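Local coordinates for insecticidal crystal protein Cry35Ab1 (Bacillus thuringiensis, PDB 4JP0) that acts with Cry34Ab1 as a binary insecticidal toxin active on western corn rootworm, the larval midgut epithelium being the probable target, at residues F48-D53 with T200-L205; V219-H224 with Q305-I310; T230-T235 with K292-S297. All coordinates share one frame; numbering follows the deposited sequence. Where two conformers were deposited one is given.

Contact 1 (F48-D53 with T200-L205); sequences FLFPID and TPYYIL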
loop_
_atom_site.group_PDB
_atom_site.type_symbol
_atom_site.label_atom_id
_atom_site.label_comp_id
_atom_site.label_asym_id
_atom_site.label_seq_id
_atom_site.Cartn_x
_atom_site.Cartn_y
_atom_site.Cartn_z
ATOM N N PHE A 48 -20.517 5.899 4.256
ATOM C CA PHE A 48 -19.308 5.345 4.888
ATOM C C PHE A 48 -18.156 6.283 4.635
ATOM O O PHE A 48 -17.911 6.691 3.477
ATOM C CB PHE A 48 -18.990 3.951 4.318
ATOM C CG PHE A 48 -18.110 3.128 5.198
ATOM C CD1 PHE A 48 -18.668 2.172 6.038
ATOM C CD2 PHE A 48 -16.723 3.286 5.178
ATOM C CE1 PHE A 48 -17.867 1.399 6.861
ATOM C CE2 PHE A 48 -15.910 2.512 6.015
ATOM C CZ PHE A 48 -16.489 1.566 6.851
ATOM N N LEU A 49 -17.479 6.681 5.705
ATOM C CA LEU A 49 -16.363 7.593 5.574
ATOM C C LEU A 49 -15.073 6.809 5.452
ATOM O O LEU A 49 -14.827 5.919 6.249
ATOM C CB LEU A 49 -16.240 8.447 6.829
ATOM C CG LEU A 49 -17.407 9.339 7.201
ATOM C CD1 LEU A 49 -16.988 10.230 8.384
ATOM C CD2 LEU A 49 -17.801 10.172 5.994
ATOM N N PHE A 50 -14.281 7.097 4.429
ATOM C CA PHE A 50 -12.904 6.539 4.365
ATOM C C PHE A 50 -11.893 7.666 4.547
ATOM O O PHE A 50 -12.057 8.755 3.979
ATOM C CB PHE A 50 -12.658 5.864 3.037
ATOM C CG PHE A 50 -13.408 4.547 2.875
ATOM C CD1 PHE A 50 -14.444 4.431 1.982
ATOM C CD2 PHE A 50 -13.058 3.441 3.619
ATOM C CE1 PHE A 50 -15.096 3.226 1.789
ATOM C CE2 PHE A 50 -13.736 2.230 3.454
ATOM C CZ PHE A 50 -14.745 2.130 2.526
ATOM N N PRO A 51 -10.851 7.428 5.334
ATOM C CA PRO A 51 -9.851 8.457 5.579
ATOM C C PRO A 51 -8.787 8.433 4.472
ATOM O O PRO A 51 -8.427 7.360 3.973
ATOM C CB PRO A 51 -9.245 8.027 6.925
ATOM C CG PRO A 51 -9.252 6.476 6.830
ATOM C CD PRO A 51 -10.507 6.148 6.000
ATOM N N ILE A 52 -8.309 9.626 4.111
ATOM C CA ILE A 52 -7.211 9.768 3.167
ATOM C C ILE A 52 -6.185 10.715 3.750
ATOM O O ILE A 52 -6.326 11.207 4.891
ATOM C CB ILE A 52 -7.721 10.236 1.780
ATOM C CG1 ILE A 52 -8.469 11.576 1.871
ATOM C CG2 ILE A 52 -8.607 9.146 1.137
ATOM C CD1 ILE A 52 -8.850 12.139 0.468
ATOM N N ASP A 53 -5.121 10.959 3.007
ATOM C CA ASP A 53 -4.057 11.777 3.545
ATOM C C ASP A 53 -4.528 13.191 3.932
ATOM O O ASP A 53 -5.540 13.692 3.459
ATOM C CB ASP A 53 -2.882 11.897 2.550
ATOM C CG ASP A 53 -2.122 10.580 2.321
ATOM O OD1 ASP A 53 -2.196 9.624 3.149
ATOM O OD2 ASP A 53 -1.392 10.434 1.295
ATOM N N THR A 200 -16.024 -6.429 3.429
ATOM C CA THR A 200 -14.611 -6.188 3.526
ATOM C C THR A 200 -14.284 -4.720 3.222
ATOM O O THR A 200 -13.594 -4.451 2.328
ATOM C CB THR A 200 -13.773 -7.185 2.643
ATOM O OG1 THR A 200 -12.419 -6.825 2.679
ATOM C CG2 THR A 200 -14.236 -7.177 1.223
ATOM N N PRO A 201 -14.855 -3.799 3.987
ATOM C CA PRO A 201 -14.691 -2.374 3.646
ATOM C C PRO A 201 -13.235 -1.943 3.694
ATOM O O PRO A 201 -12.873 -0.996 3.025
ATOM C CB PRO A 201 -15.510 -1.640 4.723
ATOM C CG PRO A 201 -15.626 -2.677 5.865
ATOM C CD PRO A 201 -15.751 -3.992 5.153
ATOM N N TYR A 202 -12.434 -2.609 4.520
ATOM C CA TYR A 202 -10.988 -2.392 4.482
ATOM C C TYR A 202 -10.260 -3.637 4.074
ATOM O O TYR A 202 -10.483 -4.711 4.646
ATOM C CB TYR A 202 -10.442 -1.918 5.826
ATOM C CG TYR A 202 -10.885 -0.515 6.147
ATOM C CD1 TYR A 202 -12.092 -0.277 6.837
ATOM C CD2 TYR A 202 -10.144 0.579 5.707
ATOM C CE1 TYR A 202 -12.523 1.046 7.142
ATOM C CE2 TYR A 202 -10.556 1.884 6.002
ATOM C CZ TYR A 202 -11.736 2.107 6.706
ATOM O OH TYR A 202 -12.116 3.404 6.927
ATOM N N TYR A 203 -9.385 -3.504 3.078
ATOM C CA TYR A 203 -8.512 -4.632 2.688
ATOM C C TYR A 203 -7.219 -4.517 3.464
ATOM O O TYR A 203 -6.837 -3.416 3.883
ATOM C CB TYR A 203 -8.179 -4.552 1.182
ATOM C CG TYR A 203 -9.302 -5.078 0.281
ATOM C CD1 TYR A 203 -10.564 -4.501 0.300
ATOM C CD2 TYR A 203 -9.069 -6.163 -0.600
ATOM C CE1 TYR A 203 -11.605 -5.001 -0.504
ATOM C CE2 TYR A 203 -10.045 -6.644 -1.397
ATOM C CZ TYR A 203 -11.327 -6.058 -1.360
ATOM O OH TYR A 203 -12.305 -6.554 -2.178
ATOM N N ILE A 204 -6.502 -5.633 3.620
ATOM C CA ILE A 204 -5.207 -5.645 4.275
ATOM C C ILE A 204 -4.104 -5.726 3.226
ATOM O O ILE A 204 -4.077 -6.626 2.376
ATOM C CB ILE A 204 -5.103 -6.865 5.209
ATOM C CG1 ILE A 204 -6.151 -6.771 6.301
ATOM C CG2 ILE A 204 -3.716 -6.940 5.908
ATOM C CD1 ILE A 204 -6.341 -8.121 7.069
ATOM N N LEU A 205 -3.214 -4.753 3.260
ATOM C CA LEU A 205 -2.053 -4.733 2.356
ATOM C C LEU A 205 -0.786 -4.960 3.237
ATOM O O LEU A 205 -0.493 -4.208 4.182
ATOM C CB LEU A 205 -2.023 -3.406 1.584
ATOM C CG LEU A 205 -0.838 -3.124 0.662
ATOM C CD1 LEU A 205 -0.605 -4.268 -0.337
ATOM C CD2 LEU A 205 -1.018 -1.767 -0.060
#
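Tyr202 and Phe50 meet because both swing CG away from their own carbonyl carbon (chi1 near -70° in both), so that each ring reaches out from a CB that does not itself point across, and the two rings pass head to tail. Phe50 and Tyr202 thereby form a T-shaped pair, the edge of Phe50 set against one face of Tyr202, with ring centroids 5.3 Å apart and planes at 75°. Phe48 takes the other course: with CG opposite its backbone N, the rim of its ring, CE2 and CZ, is carried to Tyr202 CE1 and Pro201 CB. Phe50 CD2 makes the approach to the tyrosine, 3.6 Å from Tyr202 CZ, while Phe50 CE2 sits 3.4 Å from Pro201 O. This aromatic packing joins the ricin B-type beta-trefoil lectin region, to which segment 48-53 belongs, to the Toxin_10 region of segment 200-205; the two strands do not pair here, their axes staying 11.2 Å apart at closest approach. Tyr202 CE1 lies in the plane of the Phe48 ring, at its edge, 3.9 Å from Phe48 CE2. Pro201 CB comes within 4.0 Å of Phe48 CZ, the two side chains nearly perpendicular. Beyond the ring, Pro51 CD comes up to the edge of Tyr202, 3.3 Å from Tyr202 OH, a hydroxyl whose hydrogen bond goes to the backbone O of Thr4, near the start of the chain.

Contact 2 (V219-H224 with Q305-I310); sequences VALRPH and QSMNSI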
loop_
_atom_site.group_PDB
_atom_site.type_symbol
_atom_site.label_atom_id
_atom_site.label_comp_id
_atom_site.label_asym_id
_atom_site.label_seq_id
_atom_site.Cartn_x
_atom_site.Cartn_y
_atom_site.Cartn_z
ATOM N N VAL A 219 28.585 -19.633 -8.489
ATOM C CA VAL A 219 29.761 -19.670 -9.344
ATOM C C VAL A 219 30.844 -20.503 -8.704
ATOM O O VAL A 219 31.033 -20.440 -7.498
ATOM C CB VAL A 219 30.315 -18.270 -9.516
ATOM C CG1 VAL A 219 31.545 -18.297 -10.418
ATOM C CG2 VAL A 219 29.243 -17.342 -10.108
ATOM N N ALA A 220 31.518 -21.316 -9.509
ATOM C CA ALA A 220 32.642 -22.137 -9.049
ATOM C C ALA A 220 33.917 -21.573 -9.635
ATOM O O ALA A 220 34.011 -21.394 -10.854
ATOM C CB ALA A 220 32.465 -23.570 -9.491
ATOM N N LEU A 221 34.893 -21.301 -8.779
ATOM C CA LEU A 221 36.167 -20.768 -9.224
ATOM C C LEU A 221 37.338 -21.678 -8.925
ATOM O O LEU A 221 37.446 -22.254 -7.836
ATOM C CB LEU A 221 36.452 -19.401 -8.592
ATOM C CG LEU A 221 35.504 -18.283 -9.021
ATOM C CD1 LEU A 221 34.326 -18.226 -8.092
ATOM C CD2 LEU A 221 36.223 -16.963 -9.058
ATOM N N ARG A 222 38.245 -21.770 -9.884
ATOM C CA ARG A 222 39.482 -22.487 -9.653
ATOM C C ARG A 222 40.480 -21.516 -9.008
ATOM O O ARG A 222 40.196 -20.329 -8.883
ATOM C CB ARG A 222 40.025 -23.036 -10.984
ATOM C CG ARG A 222 38.970 -23.865 -11.724
ATOM C CD ARG A 222 39.547 -24.894 -12.701
ATOM N NE ARG A 222 40.339 -24.293 -13.760
ATOM C CZ ARG A 222 40.906 -25.012 -14.729
ATOM N NH1 ARG A 222 40.722 -26.313 -14.746
ATOM N NH2 ARG A 222 41.647 -24.457 -15.671
ATOM N N PRO A 223 41.634 -22.010 -8.577
ATOM C CA PRO A 223 42.660 -21.126 -8.018
ATOM C C PRO A 223 43.079 -20.021 -8.977
ATOM O O PRO A 223 43.208 -20.223 -10.198
ATOM C CB PRO A 223 43.851 -22.075 -7.760
ATOM C CG PRO A 223 43.230 -23.411 -7.578
ATOM C CD PRO A 223 42.036 -23.431 -8.538
ATOM N N HIS A 224 43.255 -18.831 -8.409
ATOM C CA HIS A 224 43.874 -17.703 -9.104
ATOM C C HIS A 224 43.144 -17.287 -10.371
ATOM O O HIS A 224 43.739 -17.161 -11.428
ATOM C CB HIS A 224 45.362 -18.001 -9.403
ATOM C CG HIS A 224 46.210 -18.172 -8.172
ATOM N ND1 HIS A 224 46.396 -17.166 -7.245
ATOM C CD2 HIS A 224 46.903 -19.241 -7.708
ATOM C CE1 HIS A 224 47.179 -17.605 -6.271
ATOM N NE2 HIS A 224 47.501 -18.860 -6.530
ATOM N N GLN A 305 43.609 -21.978 -3.658
ATOM C CA GLN A 305 42.590 -23.016 -3.460
ATOM C C GLN A 305 41.337 -22.689 -4.281
ATOM O O GLN A 305 41.110 -21.548 -4.676
ATOM C CB GLN A 305 42.153 -23.119 -1.988
ATOM C CG GLN A 305 43.191 -23.660 -1.001
ATOM C CD GLN A 305 44.235 -22.621 -0.583
ATOM O OE1 GLN A 305 43.888 -21.508 -0.149
ATOM N NE2 GLN A 305 45.506 -22.986 -0.701
ATOM N N SER A 306 40.491 -23.681 -4.487
ATOM C CA SER A 306 39.266 -23.435 -5.236
ATOM C C SER A 306 38.264 -22.729 -4.344
ATOM O O SER A 306 38.430 -22.724 -3.135
ATOM C CB SER A 306 38.676 -24.748 -5.744
ATOM O OG SER A 306 37.818 -25.327 -4.774
ATOM N N MET A 307 37.213 -22.159 -4.929
ATOM C CA MET A 307 36.234 -21.451 -4.136
ATOM C C MET A 307 34.880 -21.477 -4.816
ATOM O O MET A 307 34.803 -21.591 -6.040
ATOM C CB MET A 307 36.721 -20.033 -3.962
ATOM C CG MET A 307 35.714 -19.029 -3.499
ATOM S SD MET A 307 36.462 -17.405 -3.749
ATOM C CE MET A 307 36.178 -17.162 -5.333
ATOM N N ASN A 308 33.820 -21.389 -4.009
ATOM C CA ASN A 308 32.450 -21.336 -4.501
ATOM C C ASN A 308 31.825 -20.045 -3.987
ATOM O O ASN A 308 32.128 -19.605 -2.876
ATOM C CB ASN A 308 31.648 -22.566 -4.030
ATOM C CG ASN A 308 32.352 -23.923 -4.378
ATOM O OD1 ASN A 308 32.461 -24.829 -3.529
ATOM N ND2 ASN A 308 32.836 -24.049 -5.614
ATOM N N SER A 309 30.946 -19.437 -4.788
ATOM C CA SER A 309 30.288 -18.196 -4.380
ATOM C C SER A 309 28.827 -18.286 -4.741
ATOM O O SER A 309 28.452 -19.040 -5.637
ATOM C CB SER A 309 30.909 -17.017 -5.128
ATOM O OG SER A 309 30.358 -15.765 -4.721
ATOM N N ILE A 310 28.004 -17.549 -4.018
ATOM C CA ILE A 310 26.608 -17.439 -4.349
ATOM C C ILE A 310 26.165 -16.077 -3.853
ATOM O O ILE A 310 26.734 -15.534 -2.910
ATOM C CB ILE A 310 25.783 -18.568 -3.697
ATOM C CG1 ILE A 310 24.349 -18.579 -4.260
ATOM C CG2 ILE A 310 25.772 -18.408 -2.207
ATOM C CD1 ILE A 310 23.567 -19.839 -3.991
#
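Four backbone hydrogen bonds knit Val219 and Leu221 to Ser309 and Met307, two in each hydrogen-bonded pair of an antiparallel ladder. Val219 N gives to Ser309 O, and Ser309 N gives to Val219 O at 2.9 Å. In the second pair Leu221 N meets Met307 O at 2.8 Å, while Met307 N returns to Leu221 O. Val219 O also receives the CA-H of Asn308, 3.4 Å from Asn308 CA. Between these pairs, Ala220 and Asn308 form a non-hydrogen-bonded pair; Ala220 O is taken by Lys227 NZ, and the Asn308 backbone bonds to Tyr346 of the next strand, 327-346. Past the strand ends, Asn301 ND2 serves both Arg222 O and Gln305 O, and Gln305 OE1 is bound by Thr374 OG1. On the face shared by Leu221 and Met307 the two side chains travel together; a bend at chi3 (82°) turns Met307 CE against Leu221 CD1, a tight 3.5 Å, beside Ile299. With N and O of Val219, Leu221, Met307 and Ser309 paired within the ladder, and the other carbonyls served by side chains, the thioether and the leucine can form a mainly apolar patch against Ile299, bordered by Asn301 and Lys227.

Contact 3 (T230-T235 with K292-S297); sequences TYEWGT and KYQEQS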
loop_
_atom_site.group_PDB
_atom_site.type_symbol
_atom_site.label_atom_id
_atom_site.label_comp_id
_atom_site.label_asym_id
_atom_site.label_seq_id
_atom_site.Cartn_x
_atom_site.Cartn_y
_atom_site.Cartn_z
ATOM N N THR A 230 26.523 -13.358 -14.601
ATOM C CA THR A 230 25.361 -12.504 -14.573
ATOM C C THR A 230 24.296 -13.129 -13.679
ATOM O O THR A 230 24.108 -14.346 -13.660
ATOM C CB THR A 230 24.837 -12.319 -16.011
ATOM O OG1 THR A 230 23.737 -11.412 -16.016
ATOM C CG2 THR A 230 24.235 -13.609 -16.535
ATOM N N TYR A 231 23.639 -12.295 -12.893
ATOM C CA TYR A 231 22.534 -12.781 -12.081
ATOM C C TYR A 231 21.336 -11.953 -12.470
ATOM O O TYR A 231 21.489 -10.887 -13.057
ATOM C CB TYR A 231 22.806 -12.692 -10.573
ATOM C CG TYR A 231 22.965 -11.297 -10.039
ATOM C CD1 TYR A 231 21.858 -10.564 -9.620
ATOM C CD2 TYR A 231 24.217 -10.706 -9.936
ATOM C CE1 TYR A 231 21.995 -9.303 -9.132
ATOM C CE2 TYR A 231 24.360 -9.426 -9.430
ATOM C CZ TYR A 231 23.240 -8.734 -9.030
ATOM O OH TYR A 231 23.326 -7.461 -8.531
ATOM N N GLU A 232 20.154 -12.463 -12.162
ATOM C CA GLU A 232 18.904 -11.799 -12.476
ATOM C C GLU A 232 18.302 -11.085 -11.273
ATOM O O GLU A 232 18.458 -11.521 -10.143
ATOM C CB GLU A 232 17.910 -12.849 -12.941
ATOM C CG GLU A 232 18.348 -13.572 -14.207
ATOM C CD GLU A 232 17.441 -14.747 -14.523
ATOM O OE1 GLU A 232 16.305 -14.790 -13.961
ATOM O OE2 GLU A 232 17.860 -15.615 -15.325
ATOM N N TRP A 233 17.601 -9.995 -11.521
ATOM C CA TRP A 233 16.884 -9.320 -10.450
ATOM C C TRP A 233 15.730 -8.585 -11.088
ATOM O O TRP A 233 15.547 -8.658 -12.310
ATOM C CB TRP A 233 17.791 -8.383 -9.667
ATOM C CG TRP A 233 18.405 -7.278 -10.493
ATOM C CD1 TRP A 233 19.506 -7.353 -11.304
ATOM C CD2 TRP A 233 17.962 -5.927 -10.544
ATOM N NE1 TRP A 233 19.760 -6.125 -11.870
ATOM C CE2 TRP A 233 18.817 -5.231 -11.420
ATOM C CE3 TRP A 233 16.901 -5.236 -9.955
ATOM C CZ2 TRP A 233 18.654 -3.880 -11.707
ATOM C CZ3 TRP A 233 16.736 -3.899 -10.234
ATOM C CH2 TRP A 233 17.602 -3.229 -11.107
ATOM N N GLY A 234 14.961 -7.872 -10.279
ATOM C CA GLY A 234 13.790 -7.177 -10.787
ATOM C C GLY A 234 12.540 -7.968 -10.427
ATOM O O GLY A 234 12.359 -8.389 -9.284
ATOM N N THR A 235 11.692 -8.203 -11.413
ATOM C CA THR A 235 10.483 -8.964 -11.173
ATOM C C THR A 235 10.075 -9.680 -12.423
ATOM O O THR A 235 10.322 -9.188 -13.523
ATOM C CB THR A 235 9.348 -8.051 -10.693
ATOM O OG1 THR A 235 8.174 -8.841 -10.445
ATOM C CG2 THR A 235 8.925 -7.096 -11.811
ATOM N N LYS A 292 12.492 -7.280 -15.684
ATOM C CA LYS A 292 13.437 -8.357 -15.419
ATOM C C LYS A 292 14.823 -7.923 -15.943
ATOM O O LYS A 292 14.953 -7.557 -17.112
ATOM C CB LYS A 292 12.957 -9.635 -16.122
ATOM C CG LYS A 292 13.845 -10.848 -15.961
ATOM C CD LYS A 292 13.145 -12.112 -16.478
ATOM C CE LYS A 292 14.006 -13.366 -16.286
ATOM N NZ LYS A 292 13.206 -14.607 -15.950
ATOM N N TYR A 293 15.849 -7.966 -15.087
ATOM C CA TYR A 293 17.206 -7.540 -15.477
ATOM C C TYR A 293 18.313 -8.552 -15.219
ATOM O O TYR A 293 18.102 -9.559 -14.551
ATOM C CB TYR A 293 17.585 -6.244 -14.759
ATOM C CG TYR A 293 16.530 -5.189 -14.870
ATOM C CD1 TYR A 293 15.695 -4.904 -13.791
ATOM C CD2 TYR A 293 16.344 -4.486 -16.066
ATOM C CE1 TYR A 293 14.714 -3.948 -13.892
ATOM C CE2 TYR A 293 15.364 -3.538 -16.179
ATOM C CZ TYR A 293 14.551 -3.268 -15.085
ATOM O OH TYR A 293 13.577 -2.322 -15.177
ATOM N N GLN A 294 19.498 -8.262 -15.767
ATOM C CA GLN A 294 20.708 -9.061 -15.511
ATOM C C GLN A 294 21.875 -8.134 -15.226
ATOM O O GLN A 294 22.213 -7.291 -16.044
ATOM C CB GLN A 294 21.051 -9.947 -16.692
ATOM C CG GLN A 294 19.870 -10.705 -17.225
ATOM C CD GLN A 294 20.228 -12.123 -17.628
ATOM O OE1 GLN A 294 21.318 -12.368 -18.146
ATOM N NE2 GLN A 294 19.305 -13.063 -17.389
ATOM N N GLU A 295 22.474 -8.265 -14.052
ATOM C CA GLU A 295 23.553 -7.380 -13.697
ATOM C C GLU A 295 24.849 -8.111 -13.919
ATOM O O GLU A 295 25.045 -9.224 -13.420
ATOM C CB GLU A 295 23.443 -6.932 -12.240
ATOM C CG GLU A 295 24.463 -5.867 -11.855
ATOM C CD GLU A 295 24.346 -4.599 -12.687
ATOM O OE1 GLU A 295 23.276 -4.394 -13.300
ATOM O OE2 GLU A 295 25.325 -3.806 -12.738
ATOM N N GLN A 296 25.734 -7.491 -14.683
ATOM C CA GLN A 296 27.038 -8.101 -14.932
ATOM C C GLN A 296 27.854 -7.962 -13.663
ATOM O O GLN A 296 27.836 -6.909 -13.022
ATOM C CB GLN A 296 27.731 -7.393 -16.097
ATOM C CG GLN A 296 29.076 -7.991 -16.500
ATOM C CD GLN A 296 29.666 -7.279 -17.711
ATOM O OE1 GLN A 296 29.018 -6.403 -18.303
ATOM N NE2 GLN A 296 30.886 -7.654 -18.089
ATOM N N SER A 297 28.542 -9.019 -13.257
ATOM C CA SER A 297 29.366 -8.905 -12.078
ATOM C C SER A 297 30.588 -9.774 -12.206
ATOM O O SER A 297 30.764 -10.483 -13.201
ATOM C CB SER A 297 28.595 -9.244 -10.804
ATOM O OG SER A 297 29.202 -8.603 -9.697
#
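Trp233 lays its indole beside Tyr293 by adopting a rotamer that wedges CG between its own backbone N and carbonyl carbon (chi1 61°), and Tyr231 does the same two residues earlier. Each ring thereby leans over a residue of the partner strand. Tyr293 CB sits over the five-membered ring of Trp233, 3.9 Å from its centroid, in a CH-pi contact, while the phenol ring of Tyr293 passes the six-membered ring obliquely, planes at 38°. Glu295 CB lies likewise over the Tyr231 face, 4.1 Å from the ring centroid. Tyr231 is stacked on Tyr341 of strand 327-346, but Trp233 NE1, buried here, has no polar partner in the model.

The other face is polar. Glu232 extends its chain alongside Gln294, carboxylate and amide planes 22° apart, and its OE1 makes a long salt bridge of 3.7 Å to Lys292 NZ, whose stronger partner is Glu236. Gly234 has a positive phi, which glycine readily adopts, and the backbone there passes close to the Tyr293 ring, Gly234 CA lying 4.2 Å from Tyr293 CD1. Backbone hydrogen bonds pair Trp233 with Tyr293 and Tyr231 with Glu295, one of the latter two weak. Alternating sides in this way, aromatic rings with Glu295 on one face and Thr230, Glu232, Gln294 and Gln296 on the other, the strands form a twisted two-stranded antiparallel ribbon of the Toxin_10 region.

In the fold
From the N terminus, the chain first builds the lectin region, and contact 1 closes a loop of 146 intervening residues when segment 200-205 returns to strand 43-52, joining the two regions. The same long strand, 202-221, then runs on to contact 2, whose centre lies about 53 Å from that of contact 1; there it pairs with strand 307-323 in the four-stranded sheet. Before that pairing is completed, the chain turns into strand 225-234, passes through two helices and two short strands, and comes back as strand 292-301, making contact 3. Contact 3 thus falls within the loop of contact 2, their centres about 21 Å apart, and ties a two-stranded ribbon beside the larger sheet, while contact 1 precedes both in series.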